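Local coordinates for regulatory Subunit of Protein Kinase A (cAMP-dependent) from Euglena gracilis (PDB 6RSX) that binds cyclic AMP at two cyclic nucleotide-binding domains and, as a protein kinase A regulatory subunit, probably controls the kinase's catalytic subunit, at residues Phe205-Asn216 with Thr249-Ser260; Phe113-Gly121 with Arg145-Arg156. All blocks are in the same frame, centred on the assembly; numbering follows the deposited sequence. Where two conformers were deposited one is given.

Interaction 1: Phe205-Asn216 with Thr249-Ser260; sequences FYIIIDGKMKVN and TVVSEGVSHCVS. With CMP (adenosine-3',5'-cyclic-monophosphate), chain C.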
loop_
_atom_site.group_PDB
_atom_site.type_symbol
_atom_site.label_atom_id
_atom_site.label_comp_id
_atom_site.label_asym_id
_atom_site.label_seq_id
_atom_site.Cartn_x
_atom_site.Cartn_y
_atom_site.Cartn_z
ATOM N N PHE A 205 7.479 -8.910 2.730
ATOM C CA PHE A 205 8.676 -8.253 2.227
ATOM C C PHE A 205 9.093 -7.208 3.255
ATOM O O PHE A 205 8.245 -6.484 3.791
ATOM C CB PHE A 205 8.367 -7.601 0.868
ATOM C CG PHE A 205 9.478 -6.766 0.327
ATOM C CD1 PHE A 205 10.661 -7.355 -0.106
ATOM C CD2 PHE A 205 9.358 -5.383 0.257
ATOM C CE1 PHE A 205 11.703 -6.577 -0.614
ATOM C CE2 PHE A 205 10.389 -4.605 -0.254
ATOM C CZ PHE A 205 11.555 -5.191 -0.702
ATOM N N TYR A 206 10.390 -7.128 3.541
ATOM C CA TYR A 206 10.861 -6.306 4.649
ATOM C C TYR A 206 11.908 -5.314 4.187
ATOM O O TYR A 206 12.780 -5.654 3.372
ATOM C CB TYR A 206 11.474 -7.196 5.747
ATOM C CG TYR A 206 10.463 -8.113 6.359
ATOM C CD1 TYR A 206 10.166 -9.338 5.750
ATOM C CD2 TYR A 206 9.779 -7.743 7.529
ATOM C CE1 TYR A 206 9.204 -10.188 6.330
ATOM C CE2 TYR A 206 8.847 -8.572 8.098
ATOM C CZ TYR A 206 8.570 -9.792 7.490
ATOM O OH TYR A 206 7.634 -10.621 8.044
ATOM N N ILE A 207 11.854 -4.103 4.748
ATOM C CA ILE A 207 12.917 -3.110 4.594
ATOM C C ILE A 207 13.427 -2.757 5.982
ATOM O O ILE A 207 12.639 -2.421 6.878
ATOM C CB ILE A 207 12.429 -1.840 3.857
ATOM C CG1 ILE A 207 11.728 -2.188 2.548
ATOM C CG2 ILE A 207 13.608 -0.907 3.564
ATOM C CD1 ILE A 207 10.215 -2.202 2.689
ATOM N N ILE A 208 14.746 -2.798 6.161
ATOM C CA ILE A 208 15.334 -2.507 7.460
ATOM C C ILE A 208 15.447 -0.998 7.650
ATOM O O ILE A 208 16.019 -0.301 6.800
ATOM C CB ILE A 208 16.713 -3.168 7.577
ATOM C CG1 ILE A 208 16.552 -4.669 7.320
ATOM C CG2 ILE A 208 17.317 -2.835 8.940
ATOM C CD1 ILE A 208 17.873 -5.379 7.031
ATOM N N ILE A 209 14.914 -0.503 8.764
ATOM C CA ILE A 209 15.119 0.891 9.154
ATOM C C ILE A 209 16.417 1.004 9.949
ATOM O O ILE A 209 17.304 1.785 9.604
ATOM C CB ILE A 209 13.936 1.438 9.965
ATOM C CG1 ILE A 209 12.657 1.361 9.123
ATOM C CG2 ILE A 209 14.224 2.871 10.374
ATOM C CD1 ILE A 209 11.396 1.594 9.935
ATOM N N ASP A 210 16.532 0.242 11.029
ATOM C CA ASP A 210 17.767 0.198 11.797
ATOM C C ASP A 210 17.988 -1.232 12.266
ATOM O O ASP A 210 17.059 -2.042 12.319
ATOM C CB ASP A 210 17.745 1.179 12.992
ATOM C CG ASP A 210 16.536 1.008 13.891
ATOM O OD1 ASP A 210 16.551 0.100 14.745
ATOM O OD2 ASP A 210 15.574 1.804 13.770
ATOM N N GLY A 211 19.231 -1.550 12.579
ATOM C CA GLY A 211 19.559 -2.886 13.010
ATOM C C GLY A 211 20.353 -3.662 11.973
ATOM O O GLY A 211 21.004 -3.109 11.084
ATOM N N LYS A 212 20.265 -4.980 12.082
ATOM C CA LYS A 212 21.171 -5.857 11.340
ATOM C C LYS A 212 20.510 -7.221 11.242
ATOM O O LYS A 212 19.898 -7.676 12.213
ATOM C CB LYS A 212 22.534 -5.958 12.049
ATOM C CG LYS A 212 23.540 -6.908 11.375
ATOM C CD LYS A 212 24.663 -7.296 12.333
ATOM C CE LYS A 212 25.988 -6.725 11.878
ATOM N NZ LYS A 212 25.901 -5.243 11.783
ATOM N N MET A 213 20.588 -7.840 10.064
ATOM C CA MET A 213 20.092 -9.200 9.849
ATOM C C MET A 213 21.199 -10.116 9.336
ATOM O O MET A 213 21.966 -9.745 8.445
ATOM C CB MET A 213 18.960 -9.258 8.821
ATOM C CG MET A 213 17.708 -8.438 9.170
ATOM S SD MET A 213 16.730 -9.246 10.420
ATOM C CE MET A 213 15.571 -7.892 10.762
ATOM N N LYS A 214 21.242 -11.333 9.853
ATOM C CA LYS A 214 22.039 -12.378 9.211
ATOM C C LYS A 214 21.167 -13.124 8.211
ATOM O O LYS A 214 20.007 -13.429 8.506
ATOM C CB LYS A 214 22.578 -13.356 10.252
ATOM C CG LYS A 214 23.673 -12.807 11.140
ATOM C CD LYS A 214 24.203 -13.956 12.002
ATOM C CE LYS A 214 25.396 -13.551 12.854
ATOM N NZ LYS A 214 25.832 -14.668 13.757
ATOM N N VAL A 215 21.738 -13.440 7.040
ATOM C CA VAL A 215 21.109 -14.286 6.027
ATOM C C VAL A 215 21.840 -15.621 6.069
ATOM O O VAL A 215 23.017 -15.675 5.700
ATOM C CB VAL A 215 21.205 -13.679 4.626
ATOM C CG1 VAL A 215 20.413 -14.505 3.615
ATOM C CG2 VAL A 215 20.646 -12.203 4.633
ATOM N N ASN A 216 21.138 -16.672 6.494
ATOM C CA ASN A 216 21.714 -18.005 6.708
ATOM C C ASN A 216 21.086 -19.016 5.755
ATOM O O ASN A 216 19.901 -18.949 5.433
ATOM C CB ASN A 216 21.479 -18.460 8.148
ATOM C CG ASN A 216 22.178 -17.591 9.151
ATOM O OD1 ASN A 216 23.175 -16.930 8.831
ATOM N ND2 ASN A 216 21.682 -17.594 10.382
ATOM N N THR A 249 17.197 -18.154 5.477
ATOM C CA THR A 249 16.659 -17.703 6.742
ATOM C C THR A 249 17.245 -16.334 7.056
ATOM O O THR A 249 18.445 -16.119 6.898
ATOM C CB THR A 249 16.990 -18.723 7.829
ATOM O OG1 THR A 249 16.404 -19.970 7.441
ATOM C CG2 THR A 249 16.433 -18.297 9.180
ATOM N N VAL A 250 16.388 -15.381 7.402
ATOM C CA VAL A 250 16.840 -14.058 7.802
ATOM C C VAL A 250 16.514 -13.890 9.279
ATOM O O VAL A 250 15.355 -14.062 9.692
ATOM C CB VAL A 250 16.205 -12.965 6.924
ATOM C CG1 VAL A 250 16.742 -11.575 7.307
ATOM C CG2 VAL A 250 16.450 -13.275 5.451
ATOM N N VAL A 251 17.532 -13.552 10.075
ATOM C CA VAL A 251 17.425 -13.551 11.528
ATOM C C VAL A 251 18.028 -12.261 12.086
ATOM O O VAL A 251 19.104 -11.822 11.660
ATOM C CB VAL A 251 18.111 -14.808 12.118
ATOM C CG1 VAL A 251 19.582 -14.796 11.776
ATOM C CG2 VAL A 251 17.894 -14.906 13.606
ATOM N N SER A 252 17.315 -11.630 13.014
ATOM C CA SER A 252 17.792 -10.375 13.569
ATOM C C SER A 252 19.043 -10.616 14.408
ATOM O O SER A 252 19.172 -11.636 15.092
ATOM C CB SER A 252 16.689 -9.712 14.410
ATOM O OG SER A 252 17.056 -8.384 14.767
ATOM N N GLU A 253 19.989 -9.685 14.316
ATOM C CA GLU A 253 21.212 -9.700 15.115
ATOM C C GLU A 253 21.123 -8.461 15.992
ATOM O O GLU A 253 21.309 -7.335 15.514
ATOM C CB GLU A 253 22.458 -9.707 14.225
ATOM C CG GLU A 253 23.776 -9.699 14.993
ATOM C CD GLU A 253 24.304 -11.101 15.290
ATOM O OE1 GLU A 253 23.581 -11.914 15.916
ATOM O OE2 GLU A 253 25.448 -11.392 14.884
ATOM N N GLY A 254 20.812 -8.665 17.263
ATOM C CA GLY A 254 20.408 -7.551 18.087
ATOM C C GLY A 254 19.000 -7.140 17.715
ATOM O O GLY A 254 18.311 -7.826 16.965
ATOM N N VAL A 255 18.576 -5.994 18.254
ATOM C CA VAL A 255 17.244 -5.466 17.983
ATOM C C VAL A 255 17.248 -4.764 16.632
ATOM O O VAL A 255 18.169 -4.001 16.308
ATOM C CB VAL A 255 16.801 -4.518 19.105
ATOM C CG1 VAL A 255 15.494 -3.824 18.725
ATOM C CG2 VAL A 255 16.647 -5.304 20.395
ATOM N N SER A 256 16.224 -5.032 15.832
ATOM C CA SER A 256 16.091 -4.430 14.518
ATOM C C SER A 256 14.685 -3.880 14.371
ATOM O O SER A 256 13.721 -4.467 14.874
ATOM C CB SER A 256 16.356 -5.442 13.404
ATOM O OG SER A 256 17.711 -5.829 13.438
ATOM N N HIS A 257 14.576 -2.761 13.658
ATOM C CA HIS A 257 13.282 -2.174 13.325
ATOM C C HIS A 257 13.107 -2.160 11.822
ATOM O O HIS A 257 13.982 -1.681 11.086
ATOM C CB HIS A 257 13.145 -0.765 13.883
ATOM C CG HIS A 257 13.247 -0.725 15.362
ATOM N ND1 HIS A 257 14.434 -0.478 16.011
ATOM C CD2 HIS A 257 12.319 -0.931 16.325
ATOM C CE1 HIS A 257 14.230 -0.519 17.316
ATOM N NE2 HIS A 257 12.954 -0.786 17.532
ATOM N N CYS A 258 11.995 -2.717 11.372
ATOM C CA CYS A 258 11.717 -2.865 9.962
ATOM C C CYS A 258 10.347 -2.287 9.653
ATOM O O CYS A 258 9.570 -1.923 10.545
ATOM C CB CYS A 258 11.757 -4.334 9.542
ATOM S SG CYS A 258 13.424 -5.059 9.706
ATOM N N VAL A 259 10.060 -2.189 8.371
ATOM C CA VAL A 259 8.681 -2.079 7.918
ATOM C C VAL A 259 8.476 -3.165 6.879
ATOM O O VAL A 259 9.417 -3.581 6.180
ATOM C CB VAL A 259 8.330 -0.683 7.339
ATOM C CG1 VAL A 259 8.112 0.321 8.462
ATOM C CG2 VAL A 259 9.436 -0.222 6.409
ATOM N N SER A 260 7.239 -3.636 6.782
ATOM C CA SER A 260 6.936 -4.754 5.906
ATOM C C SER A 260 5.746 -4.465 5.000
ATOM O O SER A 260 4.898 -3.610 5.277
ATOM C CB SER A 260 6.659 -6.023 6.713
ATOM O OG SER A 260 5.492 -5.878 7.478
HETATM P P CMP C . 13.583 -14.852 -0.051
HETATM O O1P CMP C . 11.991 -14.501 -0.200
HETATM O O2P CMP C . 14.058 -16.051 -0.774
HETATM O "O5'" CMP C . 13.857 -15.145 1.492
HETATM C "C5'" CMP C . 15.194 -15.044 1.996
HETATM C "C4'" CMP C . 15.802 -13.782 1.444
HETATM O "O4'" CMP C . 17.183 -13.560 1.773
HETATM C "C3'" CMP C . 15.809 -13.624 -0.053
HETATM O "O3'" CMP C . 14.501 -13.558 -0.615
HETATM C "C2'" CMP C . 16.643 -12.363 -0.219
HETATM O "O2'" CMP C . 15.802 -11.217 0.019
HETATM C "C1'" CMP C . 17.619 -12.480 0.977
HETATM N N9 CMP C . 19.024 -12.646 0.590
HETATM C C8 CMP C . 20.020 -11.844 0.982
HETATM N N7 CMP C . 21.143 -12.306 0.442
HETATM C C5 CMP C . 20.826 -13.410 -0.255
HETATM C C6 CMP C . 21.623 -14.255 -0.986
HETATM N N6 CMP C . 23.034 -14.230 -1.242
HETATM N N1 CMP C . 21.094 -15.285 -1.620
HETATM C C2 CMP C . 19.755 -15.504 -1.526
HETATM N N3 CMP C . 18.949 -14.656 -0.804
HETATM C C4 CMP C . 19.518 -13.630 -0.170
HETATM O O HOH W 1 18.364 -1.205 16.025
#
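Two antiparallel strand pairs of the jelly-roll beta barrel of the second cyclic nucleotide-binding domain meet here, and 205-216 turns a corner at Ile209. Residues 205-208 pair with 256-260, and 213-216 with 249-252, in two different sheets. Between them lies a classic beta bulge: Ile209 and Asp210 both face His257. The carbonyl O of His257 takes two N-H groups, Ile209 N at 2.8 Å and Asp210 N at 3.2 Å. His257 ND1 donates to Asp210 OD1 at 2.5 Å, nearly straight at 172°. It uses the syn lone pair of OD1, and the oxygen lies in the ring plane. The carboxylate is turned 59° from the imidazole and probably favours its charged form. Asp210 CG sits between its own backbone N and carbonyl carbon (chi1 53°), which brings the carboxylate over to the neighbouring strand. A water donates to OD1 and to Val255 O, linking Asp210 to the 253-255 turn.

In the loop between the two strand pairs, Ser256 OG accepts from Lys212 N at 3.0 Å and donates to Ser252 OG, which donates to Gly254 O. Met213 is bent at its second side-chain torsion and lies on the face that carries Val250 and Cys258. Its CB rests on Val250 CG1 at 3.5 Å, and its CE meets Ser256 CB and Cys258 SG, bridging the two strand pairs. On the face that carries Lys214 and Val251, the extended lysine reaches Glu253 in a long salt bridge. Lys212 lies alongside the same glutamate, pointing the same way. Val215 and Val250 face the cyclic nucleotide, whose site Glu237 and Ser239 help complete. Val215 CG2 touches C8 of the adenine at 3.7 Å, and Val250 CG2 lies 3.8 Å from the ribose O4'.

Interaction 2: Phe113-Gly121 with Arg145-Arg156; sequences FGELALMYG and RRILLTQTMRKR. With CMP (adenosine-3',5'-cyclic-monophosphate), chain B.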
loop_
_atom_site.group_PDB
_atom_site.type_symbol
_atom_site.label_atom_id
_atom_site.label_comp_id
_atom_site.label_asym_id
_atom_site.label_seq_id
_atom_site.Cartn_x
_atom_site.Cartn_y
_atom_site.Cartn_z
ATOM N N PHE A 113 -9.848 6.540 -3.881
ATOM C CA PHE A 113 -9.389 7.813 -4.410
ATOM C C PHE A 113 -10.188 8.954 -3.769
ATOM O O PHE A 113 -11.370 8.811 -3.394
ATOM C CB PHE A 113 -9.479 7.900 -5.955
ATOM C CG PHE A 113 -10.840 7.688 -6.504
ATOM C CD1 PHE A 113 -11.314 6.408 -6.766
ATOM C CD2 PHE A 113 -11.660 8.779 -6.821
ATOM C CE1 PHE A 113 -12.602 6.214 -7.298
ATOM C CE2 PHE A 113 -12.927 8.595 -7.349
ATOM C CZ PHE A 113 -13.414 7.305 -7.589
ATOM N N GLY A 114 -9.538 10.105 -3.719
ATOM C CA GLY A 114 -10.185 11.340 -3.294
ATOM C C GLY A 114 -9.820 11.769 -1.888
ATOM O O GLY A 114 -10.464 12.662 -1.338
ATOM N N GLU A 115 -8.768 11.201 -1.320
ATOM C CA GLU A 115 -8.430 11.530 0.056
ATOM C C GLU A 115 -7.659 12.851 0.168
ATOM O O GLU A 115 -7.757 13.510 1.211
ATOM C CB GLU A 115 -7.612 10.376 0.680
ATOM C CG GLU A 115 -6.133 10.367 0.398
ATOM C CD GLU A 115 -5.741 9.756 -0.951
ATOM O OE1 GLU A 115 -6.640 9.367 -1.742
ATOM O OE2 GLU A 115 -4.524 9.709 -1.214
ATOM N N LEU A 116 -6.895 13.238 -0.865
ATOM C CA LEU A 116 -5.964 14.357 -0.713
ATOM C C LEU A 116 -6.727 15.648 -0.435
ATOM O O LEU A 116 -6.378 16.406 0.482
ATOM C CB LEU A 116 -5.130 14.545 -1.958
ATOM C CG LEU A 116 -4.133 13.390 -2.306
ATOM C CD1 LEU A 116 -3.409 13.733 -3.584
ATOM C CD2 LEU A 116 -3.156 13.162 -1.156
ATOM N N ALA A 117 -7.789 15.895 -1.210
ATOM C CA ALA A 117 -8.561 17.146 -1.011
ATOM C C ALA A 117 -9.177 17.197 0.382
ATOM O O ALA A 117 -9.277 18.276 1.004
ATOM C CB ALA A 117 -9.663 17.252 -2.080
ATOM N N LEU A 118 -9.638 16.048 0.881
ATOM C CA LEU A 118 -10.259 16.000 2.196
ATOM C C LEU A 118 -9.221 16.114 3.313
ATOM O O LEU A 118 -9.534 16.647 4.381
ATOM C CB LEU A 118 -11.101 14.741 2.368
ATOM C CG LEU A 118 -12.149 14.374 1.287
ATOM C CD1 LEU A 118 -13.254 13.346 1.681
ATOM C CD2 LEU A 118 -12.710 15.490 0.514
ATOM N N MET A 119 -7.996 15.643 3.078
ATOM C CA MET A 119 -6.971 15.747 4.110
ATOM C C MET A 119 -6.357 17.137 4.156
ATOM O O MET A 119 -6.303 17.760 5.221
ATOM C CB MET A 119 -5.875 14.708 3.877
ATOM C CG MET A 119 -6.378 13.304 3.960
ATOM S SD MET A 119 -5.226 12.134 3.223
ATOM C CE MET A 119 -3.728 12.371 4.187
ATOM N N TYR A 120 -5.890 17.635 3.014
ATOM C CA TYR A 120 -5.042 18.807 2.956
ATOM C C TYR A 120 -5.794 20.069 2.547
ATOM O O TYR A 120 -5.173 21.124 2.460
ATOM C CB TYR A 120 -3.891 18.569 2.001
ATOM C CG TYR A 120 -3.060 17.353 2.386
ATOM C CD1 TYR A 120 -2.198 17.409 3.471
ATOM C CD2 TYR A 120 -3.186 16.145 1.700
ATOM C CE1 TYR A 120 -1.447 16.293 3.854
ATOM C CE2 TYR A 120 -2.429 15.013 2.078
ATOM C CZ TYR A 120 -1.574 15.113 3.154
ATOM O OH TYR A 120 -0.830 14.036 3.547
ATOM N N GLY A 121 -7.087 19.979 2.259
ATOM C CA GLY A 121 -7.823 21.149 1.813
ATOM C C GLY A 121 -7.435 21.698 0.452
ATOM O O GLY A 121 -7.787 22.843 0.130
ATOM N N ARG A 145 -13.165 13.001 7.781
ATOM C CA ARG A 145 -12.392 13.764 8.760
ATOM C C ARG A 145 -12.445 13.127 10.141
ATOM O O ARG A 145 -11.448 13.146 10.871
ATOM C CB ARG A 145 -12.884 15.218 8.819
ATOM C CG ARG A 145 -12.543 15.985 7.539
ATOM C CD ARG A 145 -12.791 17.483 7.651
ATOM N NE ARG A 145 -11.637 18.154 8.243
ATOM C CZ ARG A 145 -10.540 18.501 7.573
ATOM N NH1 ARG A 145 -9.541 19.117 8.203
ATOM N NH2 ARG A 145 -10.440 18.242 6.269
ATOM N N ARG A 146 -13.593 12.562 10.517
ATOM C CA ARG A 146 -13.707 11.929 11.826
ATOM C C ARG A 146 -12.825 10.694 11.951
ATOM O O ARG A 146 -12.109 10.545 12.950
ATOM C CB ARG A 146 -15.160 11.556 12.110
ATOM C CG ARG A 146 -16.036 12.763 12.355
ATOM C CD ARG A 146 -17.028 12.484 13.457
ATOM N NE ARG A 146 -18.112 11.599 13.048
ATOM C CZ ARG A 146 -18.353 10.409 13.582
ATOM N NH1 ARG A 146 -19.389 9.699 13.158
ATOM N NH2 ARG A 146 -17.569 9.936 14.545
ATOM N N ILE A 147 -12.858 9.792 10.968
ATOM C CA ILE A 147 -12.286 8.455 11.146
ATOM C C ILE A 147 -10.992 8.178 10.383
ATOM O O ILE A 147 -10.247 7.269 10.785
ATOM C CB ILE A 147 -13.322 7.369 10.813
ATOM C CG1 ILE A 147 -13.583 7.350 9.319
ATOM C CG2 ILE A 147 -14.620 7.587 11.598
ATOM C CD1 ILE A 147 -14.420 6.169 8.920
ATOM N N LEU A 148 -10.683 8.903 9.315
ATOM C CA LEU A 148 -9.498 8.584 8.521
ATOM C C LEU A 148 -8.441 9.680 8.479
ATOM O O LEU A 148 -7.267 9.362 8.272
ATOM C CB LEU A 148 -9.903 8.230 7.075
ATOM C CG LEU A 148 -10.434 6.818 6.838
ATOM C CD1 LEU A 148 -11.036 6.704 5.436
ATOM C CD2 LEU A 148 -9.277 5.824 7.029
ATOM N N LEU A 149 -8.808 10.956 8.685
ATOM C CA LEU A 149 -7.891 12.038 8.328
ATOM C C LEU A 149 -6.623 12.019 9.187
ATOM O O LEU A 149 -5.502 12.099 8.662
ATOM C CB LEU A 149 -8.613 13.401 8.421
ATOM C CG LEU A 149 -7.761 14.603 8.001
ATOM C CD1 LEU A 149 -8.616 15.780 7.537
ATOM C CD2 LEU A 149 -6.911 15.005 9.186
ATOM N N THR A 150 -6.781 11.902 10.510
ATOM C CA THR A 150 -5.654 12.106 11.419
ATOM C C THR A 150 -4.578 11.050 11.217
ATOM O O THR A 150 -3.411 11.366 10.968
ATOM C CB THR A 150 -6.133 12.095 12.873
ATOM O OG1 THR A 150 -7.080 13.147 13.068
ATOM C CG2 THR A 150 -4.952 12.293 13.805
ATOM N N GLN A 151 -4.950 9.780 11.338
ATOM C CA GLN A 151 -3.933 8.735 11.260
ATOM C C GLN A 151 -3.380 8.590 9.848
ATOM O O GLN A 151 -2.220 8.194 9.688
ATOM C CB GLN A 151 -4.469 7.407 11.800
ATOM C CG GLN A 151 -5.356 6.617 10.898
ATOM C CD GLN A 151 -6.830 6.950 11.063
ATOM O OE1 GLN A 151 -7.201 8.031 11.535
ATOM N NE2 GLN A 151 -7.689 6.016 10.660
ATOM N N THR A 152 -4.167 8.920 8.810
ATOM C CA THR A 152 -3.617 8.814 7.455
ATOM C C THR A 152 -2.559 9.884 7.222
ATOM O O THR A 152 -1.474 9.597 6.687
ATOM C CB THR A 152 -4.721 8.910 6.399
ATOM O OG1 THR A 152 -5.701 7.915 6.655
ATOM C CG2 THR A 152 -4.146 8.698 4.961
ATOM N N MET A 153 -2.862 11.133 7.617
ATOM C CA MET A 153 -1.901 12.217 7.466
ATOM C C MET A 153 -0.630 11.935 8.265
ATOM O O MET A 153 0.483 12.125 7.764
ATOM C CB MET A 153 -2.531 13.545 7.905
ATOM C CG MET A 153 -1.754 14.721 7.373
ATOM S SD MET A 153 -2.546 16.232 7.969
ATOM C CE MET A 153 -4.208 15.836 7.507
ATOM N N ARG A 154 -0.778 11.459 9.502
ATOM C CA ARG A 154 0.391 11.209 10.343
ATOM C C ARG A 154 1.320 10.163 9.727
ATOM O O ARG A 154 2.539 10.359 9.656
ATOM C CB ARG A 154 -0.059 10.767 11.731
ATOM C CG ARG A 154 1.109 10.376 12.618
ATOM C CD ARG A 154 0.708 10.350 14.066
ATOM N NE ARG A 154 -0.362 9.394 14.314
ATOM C CZ ARG A 154 -1.562 9.728 14.768
ATOM N NH1 ARG A 154 -1.838 11.001 15.036
ATOM N NH2 ARG A 154 -2.480 8.787 14.961
ATOM N N LYS A 155 0.755 9.036 9.291
ATOM C CA LYS A 155 1.561 7.948 8.741
ATOM C C LYS A 155 2.335 8.411 7.510
ATOM O O LYS A 155 3.523 8.086 7.341
ATOM C CB LYS A 155 0.642 6.771 8.413
ATOM C CG LYS A 155 1.357 5.522 7.832
ATOM C CD LYS A 155 1.581 4.491 8.892
ATOM C CE LYS A 155 2.318 3.261 8.299
ATOM N NZ LYS A 155 1.413 2.339 7.518
ATOM N N ARG A 156 1.684 9.189 6.635
ATOM C CA ARG A 156 2.383 9.631 5.438
ATOM C C ARG A 156 3.514 10.581 5.796
ATOM O O ARG A 156 4.615 10.496 5.224
ATOM C CB ARG A 156 1.401 10.269 4.463
ATOM C CG ARG A 156 0.448 9.249 3.826
ATOM C CD ARG A 156 -0.647 9.913 2.984
ATOM N NE ARG A 156 -1.457 8.885 2.321
ATOM C CZ ARG A 156 -2.270 9.114 1.291
ATOM N NH1 ARG A 156 -2.399 10.351 0.805
ATOM N NH2 ARG A 156 -2.957 8.111 0.748
HETATM P P CMP B . -7.714 14.080 -4.631
HETATM O O1P CMP B . -8.731 14.443 -3.497
HETATM O O2P CMP B . -6.631 14.976 -5.065
HETATM O "O5'" CMP B . -8.539 13.824 -5.987
HETATM C "C5'" CMP B . -7.975 13.074 -7.060
HETATM C "C4'" CMP B . -7.461 11.792 -6.473
HETATM O "O4'" CMP B . -6.764 10.947 -7.398
HETATM C "C3'" CMP B . -6.434 11.999 -5.389
HETATM O "O3'" CMP B . -6.999 12.578 -4.235
HETATM C "C2'" CMP B . -5.863 10.590 -5.201
HETATM O "O2'" CMP B . -6.709 9.873 -4.317
HETATM C "C1'" CMP B . -6.006 10.010 -6.637
HETATM N N9 CMP B . -4.740 9.804 -7.332
HETATM C C8 CMP B . -4.377 8.647 -7.986
HETATM N N7 CMP B . -3.198 8.840 -8.548
HETATM C C5 CMP B . -2.806 10.079 -8.218
HETATM C C6 CMP B . -1.638 10.715 -8.540
HETATM N N6 CMP B . -0.495 10.285 -9.310
HETATM N N1 CMP B . -1.385 11.931 -8.112
HETATM C C2 CMP B . -2.349 12.562 -7.374
HETATM N N3 CMP B . -3.525 11.941 -7.025
HETATM C C4 CMP B . -3.747 10.687 -7.475
HETATM O O HOH W 2 0.867 14.036 5.708
#
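The guanidinium of Arg156 meets Glu115 at its edge, with Glu115 OE2 and Leu116 CD2 both in its plane. NH1 and NH2 each donate to Glu115 OE2 at 3.0 Å. The carboxylate stands almost perpendicular to the guanidinium, 86° apart. NH1 uses the anti lone pair of OE2, while NH2 comes from above the carboxylate plane. Asp182 forms a second salt bridge with NH2, and Tyr175 also bonds OE2. The Tyr120 ring has Met119 CB over one face and a water in its plane at the edge, bonded to Tyr120 OH; this water donates to Met153 O. Met153 runs antiparallel alongside the ring, its SD 5.2 Å from the Tyr120 centroid, an oblique Met-aromatic contact. One face of the Arg145 guanidinium carries Leu149 CD1. In one of its two conformers, Met119 turns its CE towards Thr152 and Met153. The other oxygen of Glu115, OE1, accepts the ribose O2' hydroxyl at 2.6 Å. Gly114 N donates to O2' and Ala117 N to the phosphate O1P. This is the phosphate-binding cassette of a cyclic nucleotide-binding domain, with its short helix 115-120 packed on the helices that follow the barrel.

Interaction 2 belongs to the first cyclic nucleotide-binding domain and interaction 1 to the second. Their centres lie 31 Å apart. The nearest atoms are about 6 Å apart and do not touch. Along the chain, 113-121 with 145-156 closes before 205-216 with 249-260 opens. Each contact borders its own cyclic AMP, but in a different way. In interaction 2 the 113-121 segment holds the ribose and phosphate through polar groups, and Glu115 joins it to helix 149-165 through Arg156. Interaction 1 supplies apolar barrel wall, while Gly236, Glu237 and Ser239 provide polar contacts there. Helix 149-165 leads on towards the second domain, and Asp182, a partner of Arg156, lies just before strand 185-189, which flanks 256-262.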